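Local coordinates for endoglucanase (Ruminococcus champanellensis, PDB 6WQV), which probably cleaves beta-1,4-linked glucan chains of plant cell walls, acting as a broad-specificity GH5_4 endoglucanase, and is held here with a cellotriose, at residues 271-276 with 284-289; 187-192 with 223-228; 69-74 with 347-352; 141-146 with 194-199. One frame throughout, in Å; residues are numbered along the deposited sequence.

Interaction 1 of 4, residues 271-276 with 284-289; sequences QEIYNS and VIIGQF. Unlike the reference sequence in segment 284-289: Gln288 (reference Glu). With GLC (alpha-D-glucopyranose), chain E.
Ile273 lays its two branches across Val284 and Ile286, and these methyl contacts make up the tight half of the interaction. CG2 of Ile273 stands 3.7 Å from CG2 of Val284, with the two side chains crossing at about a right angle. Because chi1 of Ile273 is -60°, CG1 lies beside the backbone N and carries CD1 along the strand, to 4.0 Å from Ile286 CD1. All three residues are buried and wholly apolar here. An alanine here would probably leave Val284 and Ile286 without their shared methyl partners and open a gap between helix and strand.

Away from the strand the helix surface is partly exposed, as at Gln271, Glu272 and Asn275, and none of these side chains meets segment 284-289. Ser276 OG bends back to Glu272 O at 2.8 Å. That carbonyl also takes the Ser276 N-H, the two donors arriving from opposite faces of its plane.

At the strand's other end Gln288 leaves the packing altogether. Its extended chain accepts a hydrogen bond from O2 of the bound glucose at OE1 (2.7 Å), while Arg75 and Tyr243 hold the same amide. This glutamine replaces a glutamate of the reference sequence, at the end of the seventh strand, where GH5 enzymes carry their nucleophile.

Helix 263-278 and strand 284-289 are consecutive elements of the TIM barrel: the helix lies outside, Ile273 also reaches Ile240 of strand 236-241, and Phe277 and Leu270 extend the same helical face over Val284 and Ile286.

Interaction 2 of 4, residues 187-192 with 223-228; sequences SYNQTF and NDFVLP
The backbones draw closest where helix residue Gln190 passes Pro228 of the irregular segment 223-228, their CA atoms 4.8 Å apart. Pro228 wedges its ring against the helix: CG lies 3.8 Å from Asn189 CB and equally near the Asn189 carbonyl O. Gln190 runs past the other part of the proline in the opposite direction. Its chain starts with CG anti to the backbone N (chi1 -176°) and then bends at chi2 (67°), which brings OE1 to 3.4 Å from Pro228 CA. That oxygen is also the acceptor for the backbone N-H of Thr229, the residue that follows. A leucine in place of Gln190 would probably leave the Thr229 N-H without its acceptor and the chain beyond Pro228 less firmly placed.

Segment 187-192 belongs to helix 179-197, on the outside of the TIM barrel after its fourth strand, whereas 223-228 leads from the short helix 219-223 into the sixth, 236-241. The contact thus spans the intervening strand 208-211, whose Val210 lies beneath both Asn189 and Phe225.

The Asn189 amide approaches the Phe225 ring obliquely, ND2 standing 4.0 Å from CE1 with the two planes 67° apart. Its N-H groups do not serve the ring: ND2 donates to Pro211 O and to a water 2.9 Å away. The same water lies 2.8 Å from Val226 O and bridges the two segments. Nearer the start of segment 223-228, Asn186 is hydrogen-bonded to Asp224 O and Val226 N, and Arg182 forms a salt bridge with Asp224.

Interaction 3 of 4, residues 69-74 with 347-352; sequences GGFNTV and ELLEAM
Two torsions bring Phe71 and Leu349 together. In Leu349, CG is anti to the backbone N (chi1 -177°), and this sends both methyls out from the helix; in Phe71 a chi1 of -62° sets the ring beside its own backbone N, leaning toward that helix. Leu349 CD1 then rests 3.8 Å from Phe71 CE2 and 4.1 Å from CZ, approaching the ring obliquely. The second methyl, CD2, faces the backbone at Gly69, whose carbonyl O is 4.2 Å away; Gly69 meets the leucine with bare backbone.

Gly70 is the first residue to leave helical geometry after helix 60-68, in a Schellman motif, and takes a positive phi of 120°, a turn at which a side chain would press on the preceding carbonyl O. From there the chain enters the second barrel strand; at its entry Thr73 OG1 donates to Asn72 OD1 at 2.9 Å, from above the carbonyl plane, and the same amide is hydrogen-bonded to Glu22 O and Thr24 N ahead of the first strand.

Leu349 belongs to the closing helix 346-353, which also covers helix 297-313 and Trp320 of the eighth strand. Phe71 also meets the ring of Trp27 in the first strand. With one methyl beside a ring and the other near a glycine carbonyl, the join between the last helix and the turn leading into the second strand is apolar and consistent with van der Waals packing, without polar bonds between the two segments.

Interaction 4 of 4, residues 141-146 with 194-199; sequences AIWTQI and NTVRAT
From CB outward, Trp143 starts toward the helix that carries Thr195 and Val196 and then leads away from it. CB itself meets the methyl of Thr195, CG2, at 3.7 Å. Beyond it the indole turns away: CE3 is 4.3 Å from Val196 CG2, which comes to the ring obliquely, while one face of the ring bears Ile146 CD1 from the next turn of its own helix. On the five-membered ring NE1 ends the path with a hydrogen bond to Gly161 O, just past the fourth barrel strand.

Thr195 CG2, anti to its own backbone N, points into helix 129-149 and sits 3.3 Å from Thr144 OG1. The hydroxyls take separate routes. Thr144 OG1 is hydrogen-bonded to Asp140 O and accepts a hydrogen bond from a water at 2.7 Å; that water also donates to Thr195 O at 2.8 Å. Thr195 OG1 is hydrogen-bonded to Thr191 O and Asp140 OD1.

Helices 129-149 and 179-197 are neighbours in the outer layer of the TIM barrel. Methyls and the indole make the buried part of the contact apolar, whereas a water links Thr144 OG1 to Thr195 O where Thr144 is partly exposed, joining the two threonines without a direct bond.

Overall arrangement
All four contacts belong to one TIM barrel, and interaction 1 alone reaches the sugar site, through Gln288. Interactions 2 and 4 share helix 179-197, with centres 16 Å apart; they touch where Phe192 CE1 packs 3.6 Å from Trp143 CE2. The Trp143 side chain remains about 14 Å from the bound glucose. Interaction 3 lies on the opposite side of the chain's centre from both, about 32 Å from interaction 2 and 33 Å from interaction 4, centre to centre. It touches interaction 1: in one of two modelled conformers of Met352, SD lies 3.9 Å from Phe289 CZ. Its loop encloses the other three, bringing the C-terminal helix to the turn before the second strand.

Interaction 1 of 4, residues 271-276 with 284-289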
# COMPACT_ATOMS: atom_id res chain seq x y z
N GLN A 271 15.92 -11.20 0.38
CA GLN A 271 16.85 -11.30 -0.75
C GLN A 271 16.11 -11.63 -2.04
O GLN A 271 16.52 -11.18 -3.12
CB GLN A 271 17.91 -12.36 -0.45
CG GLN A 271 18.93 -12.58 -1.54
CD GLN A 271 19.95 -13.65 -1.17
OE1 GLN A 271 21.13 -13.35 -0.96
NE2 GLN A 271 19.51 -14.90 -1.10
N GLU A 272 15.03 -12.41 -1.96
CA GLU A 272 14.28 -12.75 -3.17
C GLU A 272 13.62 -11.51 -3.76
O GLU A 272 13.55 -11.37 -4.99
CB GLU A 272 13.22 -13.81 -2.86
CG GLU A 272 13.78 -15.20 -2.66
CD GLU A 272 14.42 -15.75 -3.91
OE1 GLU A 272 13.69 -16.04 -4.88
OE2 GLU A 272 15.67 -15.87 -3.93
N ILE A 273 13.10 -10.62 -2.92
CA ILE A 273 12.55 -9.36 -3.41
C ILE A 273 13.64 -8.55 -4.10
O ILE A 273 13.44 -8.00 -5.19
CB ILE A 273 11.88 -8.58 -2.27
CG1 ILE A 273 10.75 -9.41 -1.67
CG2 ILE A 273 11.38 -7.23 -2.76
CD1 ILE A 273 10.16 -8.86 -0.38
N TYR A 274 14.81 -8.44 -3.46
CA TYR A 274 15.93 -7.73 -4.06
C TYR A 274 16.31 -8.35 -5.40
O TYR A 274 16.47 -7.64 -6.40
CB TYR A 274 17.11 -7.76 -3.09
CG TYR A 274 18.38 -7.19 -3.66
CD1 TYR A 274 18.48 -5.83 -3.92
CD2 TYR A 274 19.47 -7.99 -3.94
CE1 TYR A 274 19.64 -5.29 -4.44
CE2 TYR A 274 20.63 -7.47 -4.45
CZ TYR A 274 20.71 -6.12 -4.71
OH TYR A 274 21.88 -5.60 -5.23
N ASN A 275 16.48 -9.67 -5.43
CA ASN A 275 16.94 -10.32 -6.65
C ASN A 275 15.92 -10.21 -7.77
O ASN A 275 16.31 -10.13 -8.94
CB ASN A 275 17.23 -11.80 -6.38
CG ASN A 275 18.51 -12.01 -5.62
OD1 ASN A 275 19.39 -11.15 -5.57
ND2 ASN A 275 18.64 -13.19 -5.01
N SER A 276 14.63 -10.22 -7.44
CA SER A 276 13.58 -10.19 -8.45
C SER A 276 13.45 -8.81 -9.09
O SER A 276 13.11 -8.71 -10.28
CB SER A 276 12.24 -10.59 -7.82
OG SER A 276 12.25 -11.94 -7.38
N VAL A 284 11.81 -1.26 -6.05
CA VAL A 284 10.81 -2.01 -5.30
C VAL A 284 10.74 -1.49 -3.88
O VAL A 284 11.74 -1.07 -3.29
CB VAL A 284 11.10 -3.54 -5.34
CG1 VAL A 284 12.46 -3.85 -4.72
CG2 VAL A 284 9.98 -4.32 -4.66
N ILE A 285 9.53 -1.51 -3.33
CA ILE A 285 9.25 -1.08 -1.96
C ILE A 285 8.37 -2.14 -1.32
O ILE A 285 7.57 -2.79 -1.99
CB ILE A 285 8.56 0.30 -1.93
CG1 ILE A 285 8.48 0.85 -0.51
CG2 ILE A 285 7.16 0.22 -2.56
CD1 ILE A 285 8.15 2.32 -0.44
N ILE A 286 8.56 -2.35 -0.01
CA ILE A 286 7.66 -3.21 0.76
C ILE A 286 6.58 -2.29 1.32
O ILE A 286 6.75 -1.64 2.36
CB ILE A 286 8.39 -4.02 1.83
CG1 ILE A 286 9.30 -5.05 1.15
CG2 ILE A 286 7.39 -4.72 2.76
CD1 ILE A 286 10.34 -5.67 2.04
N GLY A 287 5.46 -2.19 0.60
CA GLY A 287 4.42 -1.24 0.93
C GLY A 287 3.56 -1.64 2.09
O GLY A 287 2.85 -0.78 2.64
N GLN A 288 3.60 -2.92 2.48
CA GLN A 288 3.01 -3.37 3.73
C GLN A 288 3.85 -4.51 4.30
O GLN A 288 4.18 -5.45 3.58
CB GLN A 288 1.59 -3.91 3.54
CG GLN A 288 0.57 -2.92 3.03
CD GLN A 288 -0.84 -3.51 2.97
OE1 GLN A 288 -1.68 -3.05 2.20
NE2 GLN A 288 -1.11 -4.52 3.79
N PHE A 289 4.15 -4.42 5.60
CA PHE A 289 4.65 -5.54 6.39
C PHE A 289 4.15 -5.31 7.82
O PHE A 289 3.69 -4.22 8.17
CB PHE A 289 6.19 -5.66 6.33
CG PHE A 289 6.90 -4.72 7.27
CD1 PHE A 289 6.86 -3.36 7.03
CD2 PHE A 289 7.56 -5.19 8.40
CE1 PHE A 289 7.46 -2.49 7.90
CE2 PHE A 289 8.17 -4.31 9.27
CZ PHE A 289 8.12 -2.96 9.01
C1 GLC E . -3.03 -6.97 2.68
C2 GLC E . -4.07 -5.86 2.65
C3 GLC E . -4.51 -5.24 3.90
C4 GLC E . -4.75 -6.28 4.96
C5 GLC E . -3.43 -6.99 5.19
C6 GLC E . -3.42 -7.93 6.38
O1 GLC E . -1.72 -6.60 2.56
O2 GLC E . -3.60 -4.88 1.67
O3 GLC E . -5.76 -4.52 3.60
O4 GLC E . -5.24 -5.64 6.14
O5 GLC E . -3.10 -7.78 3.98
O6 GLC E . -4.29 -8.96 6.21

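Interaction 2 of 4, residues 187-192 with 223-228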
# COMPACT_ATOMS: atom_id res chain seq x y z
N SER A 187 -2.11 -5.76 -17.96
CA SER A 187 -2.92 -4.79 -18.70
C SER A 187 -3.46 -3.70 -17.77
O SER A 187 -3.45 -2.52 -18.12
CB SER A 187 -4.08 -5.51 -19.38
OG SER A 187 -4.92 -4.61 -20.09
N TYR A 188 -3.94 -4.10 -16.59
CA TYR A 188 -4.48 -3.12 -15.65
C TYR A 188 -3.41 -2.13 -15.19
O TYR A 188 -3.67 -0.93 -15.10
CB TYR A 188 -5.09 -3.84 -14.44
CG TYR A 188 -6.31 -4.72 -14.71
CD1 TYR A 188 -7.02 -4.63 -15.91
CD2 TYR A 188 -6.75 -5.63 -13.76
CE1 TYR A 188 -8.14 -5.44 -16.14
CE2 TYR A 188 -7.86 -6.44 -13.98
CZ TYR A 188 -8.55 -6.34 -15.17
OH TYR A 188 -9.65 -7.13 -15.42
N ASN A 189 -2.21 -2.62 -14.88
CA ASN A 189 -1.14 -1.71 -14.50
C ASN A 189 -0.78 -0.77 -15.65
O ASN A 189 -0.51 0.42 -15.42
CB ASN A 189 0.10 -2.48 -14.03
CG ASN A 189 -0.00 -2.95 -12.61
OD1 ASN A 189 -0.66 -2.32 -11.78
ND2 ASN A 189 0.65 -4.07 -12.31
N GLN A 190 -0.76 -1.29 -16.88
CA GLN A 190 -0.46 -0.45 -18.03
C GLN A 190 -1.51 0.64 -18.21
O GLN A 190 -1.19 1.80 -18.48
CB GLN A 190 -0.35 -1.30 -19.30
CG GLN A 190 0.05 -0.51 -20.52
CD GLN A 190 1.47 0.02 -20.42
OE1 GLN A 190 2.44 -0.74 -20.53
NE2 GLN A 190 1.61 1.33 -20.21
N THR A 191 -2.79 0.28 -18.05
CA THR A 191 -3.85 1.28 -18.15
C THR A 191 -3.67 2.37 -17.10
O THR A 191 -3.80 3.56 -17.40
CB THR A 191 -5.20 0.60 -17.98
OG1 THR A 191 -5.41 -0.30 -19.08
CG2 THR A 191 -6.33 1.62 -17.95
N PHE A 192 -3.39 1.98 -15.86
CA PHE A 192 -3.18 2.96 -14.80
C PHE A 192 -2.10 3.96 -15.18
O PHE A 192 -2.29 5.18 -15.05
CB PHE A 192 -2.84 2.21 -13.50
CG PHE A 192 -2.10 3.04 -12.48
CD1 PHE A 192 -2.70 4.12 -11.85
CD2 PHE A 192 -0.79 2.73 -12.15
CE1 PHE A 192 -2.00 4.88 -10.91
CE2 PHE A 192 -0.09 3.48 -11.21
CZ PHE A 192 -0.70 4.55 -10.59
N ASN A 223 7.86 -14.00 -12.65
CA ASN A 223 8.18 -14.39 -14.02
C ASN A 223 7.14 -13.89 -15.01
O ASN A 223 7.48 -13.58 -16.16
CB ASN A 223 8.34 -15.91 -14.11
CG ASN A 223 9.64 -16.39 -13.48
OD1 ASN A 223 10.57 -15.60 -13.30
ND2 ASN A 223 9.70 -17.67 -13.14
N ASP A 224 5.88 -13.78 -14.59
CA ASP A 224 4.81 -13.34 -15.48
C ASP A 224 4.54 -11.85 -15.42
O ASP A 224 3.70 -11.35 -16.17
CB ASP A 224 3.51 -14.10 -15.15
CG ASP A 224 3.53 -15.54 -15.61
OD1 ASP A 224 4.61 -16.02 -16.02
OD2 ASP A 224 2.47 -16.19 -15.56
N PHE A 225 5.22 -11.12 -14.53
CA PHE A 225 5.04 -9.69 -14.37
C PHE A 225 5.77 -8.92 -15.47
O PHE A 225 6.91 -9.22 -15.80
CB PHE A 225 5.57 -9.25 -13.00
CG PHE A 225 5.47 -7.77 -12.73
CD1 PHE A 225 4.29 -7.21 -12.27
CD2 PHE A 225 6.56 -6.94 -12.93
CE1 PHE A 225 4.20 -5.86 -12.03
CE2 PHE A 225 6.47 -5.59 -12.70
CZ PHE A 225 5.29 -5.04 -12.25
N VAL A 226 5.10 -7.90 -16.01
CA VAL A 226 5.67 -6.98 -16.99
C VAL A 226 5.52 -5.57 -16.43
O VAL A 226 4.41 -5.11 -16.17
CB VAL A 226 4.96 -7.10 -18.35
CG1 VAL A 226 5.47 -6.03 -19.32
CG2 VAL A 226 5.14 -8.48 -18.95
N LEU A 227 6.64 -4.87 -16.25
CA LEU A 227 6.55 -3.47 -15.83
C LEU A 227 5.94 -2.66 -16.96
O LEU A 227 6.35 -2.80 -18.11
CB LEU A 227 7.94 -2.94 -15.50
CG LEU A 227 8.01 -1.64 -14.68
CD1 LEU A 227 7.54 -1.84 -13.26
CD2 LEU A 227 9.44 -1.10 -14.74
N PRO A 228 4.95 -1.80 -16.67
CA PRO A 228 4.34 -1.00 -17.75
C PRO A 228 5.37 -0.19 -18.52
O PRO A 228 6.39 0.24 -17.98
CB PRO A 228 3.37 -0.07 -17.00
CG PRO A 228 3.06 -0.76 -15.76
CD PRO A 228 4.27 -1.59 -15.38
O HOH W 1 2.17 -5.19 -14.53

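Interaction 3 of 4, residues 69-74 with 347-352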
# COMPACT_ATOMS: atom_id res chain seq x y z
N GLY A 69 7.37 9.82 15.75
CA GLY A 69 7.90 8.51 16.07
C GLY A 69 9.01 8.03 15.15
O GLY A 69 9.64 7.02 15.46
N GLY A 70 9.25 8.73 14.05
CA GLY A 70 10.37 8.42 13.18
C GLY A 70 9.99 8.07 11.76
O GLY A 70 10.89 7.83 10.94
N PHE A 71 8.70 8.02 11.42
CA PHE A 71 8.29 7.74 10.04
C PHE A 71 8.32 9.03 9.23
O PHE A 71 7.96 10.09 9.74
CB PHE A 71 6.87 7.17 10.05
CG PHE A 71 6.73 5.86 10.80
CD1 PHE A 71 7.03 4.65 10.20
CD2 PHE A 71 6.27 5.84 12.11
CE1 PHE A 71 6.90 3.46 10.89
CE2 PHE A 71 6.13 4.64 12.80
CZ PHE A 71 6.45 3.46 12.19
N ASN A 72 8.74 8.95 7.97
CA ASN A 72 8.66 10.12 7.09
C ASN A 72 7.74 9.91 5.89
O ASN A 72 7.68 10.78 5.01
CB ASN A 72 10.05 10.62 6.67
CG ASN A 72 10.62 9.90 5.48
OD1 ASN A 72 10.16 8.82 5.09
ND2 ASN A 72 11.65 10.49 4.89
N THR A 73 6.98 8.81 5.86
CA THR A 73 6.13 8.43 4.74
C THR A 73 4.86 7.81 5.30
O THR A 73 4.93 7.01 6.24
CB THR A 73 6.87 7.40 3.87
OG1 THR A 73 8.03 8.01 3.29
CG2 THR A 73 6.00 6.87 2.75
N VAL A 74 3.72 8.18 4.74
CA VAL A 74 2.44 7.59 5.10
C VAL A 74 1.77 7.07 3.84
O VAL A 74 1.59 7.82 2.87
CB VAL A 74 1.51 8.58 5.83
CG1 VAL A 74 0.13 7.96 6.05
CG2 VAL A 74 2.14 8.99 7.15
N GLU A 347 9.00 -0.83 22.59
CA GLU A 347 10.22 -1.58 22.31
C GLU A 347 10.26 -2.02 20.86
O GLU A 347 11.34 -2.10 20.26
CB GLU A 347 10.30 -2.79 23.23
CG GLU A 347 10.52 -2.47 24.70
CD GLU A 347 10.86 -3.70 25.52
OE1 GLU A 347 11.22 -4.74 24.92
OE2 GLU A 347 10.76 -3.64 26.76
N LEU A 348 9.10 -2.32 20.28
CA LEU A 348 9.04 -2.70 18.88
C LEU A 348 9.29 -1.50 17.98
O LEU A 348 10.04 -1.60 17.00
CB LEU A 348 7.67 -3.32 18.59
CG LEU A 348 7.35 -3.66 17.13
CD1 LEU A 348 8.36 -4.61 16.54
CD2 LEU A 348 5.94 -4.24 17.06
N LEU A 349 8.69 -0.35 18.29
CA LEU A 349 8.99 0.87 17.56
C LEU A 349 10.49 1.16 17.57
O LEU A 349 11.10 1.41 16.53
CB LEU A 349 8.20 2.05 18.14
CG LEU A 349 8.36 3.39 17.41
CD1 LEU A 349 7.72 3.32 16.04
CD2 LEU A 349 7.77 4.54 18.23
N GLU A 350 11.11 1.10 18.75
CA GLU A 350 12.54 1.35 18.86
C GLU A 350 13.34 0.37 18.00
O GLU A 350 14.34 0.74 17.38
CB GLU A 350 12.95 1.25 20.33
CG GLU A 350 14.43 1.35 20.63
CD GLU A 350 14.74 1.14 22.11
OE1 GLU A 350 14.43 0.05 22.66
OE2 GLU A 350 15.29 2.07 22.74
N ALA A 351 12.91 -0.89 17.98
CA ALA A 351 13.62 -1.90 17.19
C ALA A 351 13.61 -1.55 15.71
O ALA A 351 14.61 -1.74 15.01
CB ALA A 351 12.98 -3.26 17.43
N MET A 352 12.49 -1.04 15.20
CA MET A 352 12.39 -0.73 13.78
C MET A 352 13.03 0.60 13.43
O MET A 352 13.34 0.83 12.25
CB MET A 352 10.93 -0.78 13.35
CG MET A 352 10.37 -2.17 13.51
SD MET A 352 8.71 -2.34 12.86
CE MET A 352 7.86 -1.18 13.94

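Interaction 4 of 4, residues 141-146 with 194-199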
# COMPACT_ATOMS: atom_id res chain seq x y z
N ALA A 141 -11.54 5.45 -15.74
CA ALA A 141 -12.49 6.46 -15.29
C ALA A 141 -12.15 6.96 -13.89
O ALA A 141 -12.20 8.17 -13.63
CB ALA A 141 -13.92 5.91 -15.33
N ILE A 142 -11.81 6.05 -12.97
CA ILE A 142 -11.56 6.49 -11.61
C ILE A 142 -10.17 7.12 -11.48
O ILE A 142 -10.01 8.13 -10.79
CB ILE A 142 -11.81 5.39 -10.56
CG1 ILE A 142 -10.84 4.21 -10.67
CG2 ILE A 142 -13.26 4.90 -10.63
CD1 ILE A 142 -10.92 3.30 -9.44
N TRP A 143 -9.15 6.55 -12.14
CA TRP A 143 -7.81 7.14 -12.07
C TRP A 143 -7.74 8.52 -12.73
O TRP A 143 -6.98 9.38 -12.26
CB TRP A 143 -6.72 6.17 -12.53
CG TRP A 143 -6.19 5.36 -11.36
CD1 TRP A 143 -6.33 4.02 -11.14
CD2 TRP A 143 -5.49 5.88 -10.21
NE1 TRP A 143 -5.75 3.67 -9.94
CE2 TRP A 143 -5.22 4.80 -9.35
CE3 TRP A 143 -5.05 7.16 -9.85
CZ2 TRP A 143 -4.54 4.95 -8.15
CZ3 TRP A 143 -4.37 7.31 -8.65
CH2 TRP A 143 -4.12 6.22 -7.82
N THR A 144 -8.51 8.77 -13.78
CA THR A 144 -8.55 10.14 -14.31
C THR A 144 -9.04 11.11 -13.24
O THR A 144 -8.45 12.18 -13.05
CB THR A 144 -9.41 10.22 -15.57
OG1 THR A 144 -8.80 9.44 -16.61
CG2 THR A 144 -9.54 11.66 -16.06
N GLN A 145 -10.08 10.72 -12.49
CA GLN A 145 -10.62 11.59 -11.45
C GLN A 145 -9.62 11.80 -10.31
O GLN A 145 -9.46 12.92 -9.81
CB GLN A 145 -11.92 11.01 -10.90
CG GLN A 145 -13.09 11.07 -11.85
CD GLN A 145 -14.29 10.33 -11.32
OE1 GLN A 145 -15.00 10.82 -10.45
NE2 GLN A 145 -14.53 9.13 -11.85
N ILE A 146 -8.98 10.72 -9.85
CA ILE A 146 -8.03 10.85 -8.75
C ILE A 146 -6.83 11.67 -9.20
O ILE A 146 -6.39 12.60 -8.50
CB ILE A 146 -7.60 9.47 -8.22
CG1 ILE A 146 -8.82 8.70 -7.70
CG2 ILE A 146 -6.52 9.64 -7.14
CD1 ILE A 146 -8.57 7.20 -7.50
N ASN A 194 -0.88 4.75 -18.17
CA ASN A 194 -1.31 5.59 -19.29
C ASN A 194 -2.30 6.65 -18.83
O ASN A 194 -2.26 7.80 -19.29
CB ASN A 194 -1.96 4.74 -20.38
CG ASN A 194 -0.97 3.81 -21.07
OD1 ASN A 194 0.24 4.01 -21.02
ND2 ASN A 194 -1.51 2.78 -21.73
N THR A 195 -3.24 6.27 -17.94
CA THR A 195 -4.28 7.19 -17.50
C THR A 195 -3.69 8.37 -16.74
O THR A 195 -4.11 9.52 -16.93
CB THR A 195 -5.28 6.41 -16.63
OG1 THR A 195 -5.94 5.41 -17.41
CG2 THR A 195 -6.31 7.34 -15.97
N VAL A 196 -2.70 8.11 -15.89
CA VAL A 196 -2.09 9.19 -15.13
C VAL A 196 -1.28 10.10 -16.05
O VAL A 196 -1.38 11.33 -15.96
CB VAL A 196 -1.23 8.60 -13.99
CG1 VAL A 196 -0.39 9.69 -13.35
CG2 VAL A 196 -2.10 7.90 -12.96
N ARG A 197 -0.48 9.52 -16.95
CA ARG A 197 0.38 10.35 -17.79
C ARG A 197 -0.43 11.25 -18.72
O ARG A 197 0.04 12.33 -19.10
CB ARG A 197 1.36 9.48 -18.59
CG ARG A 197 2.28 8.61 -17.76
CD ARG A 197 3.08 9.42 -16.74
NE ARG A 197 4.08 8.57 -16.10
CZ ARG A 197 4.55 8.75 -14.87
NH1 ARG A 197 4.12 9.77 -14.13
NH2 ARG A 197 5.46 7.91 -14.40
N ALA A 198 -1.64 10.81 -19.09
CA ALA A 198 -2.51 11.57 -19.97
C ALA A 198 -3.00 12.87 -19.35
O ALA A 198 -3.58 13.70 -20.07
CB ALA A 198 -3.70 10.70 -20.34
N THR A 199 -2.79 13.09 -18.05
CA THR A 199 -3.19 14.34 -17.42
C THR A 199 -2.07 15.37 -17.40
O THR A 199 -2.32 16.53 -17.05
CB THR A 199 -3.71 14.10 -15.99
OG1 THR A 199 -2.69 13.55 -15.15
CG2 THR A 199 -4.90 13.14 -16.02
O HOH W 2 -6.57 10.24 -18.00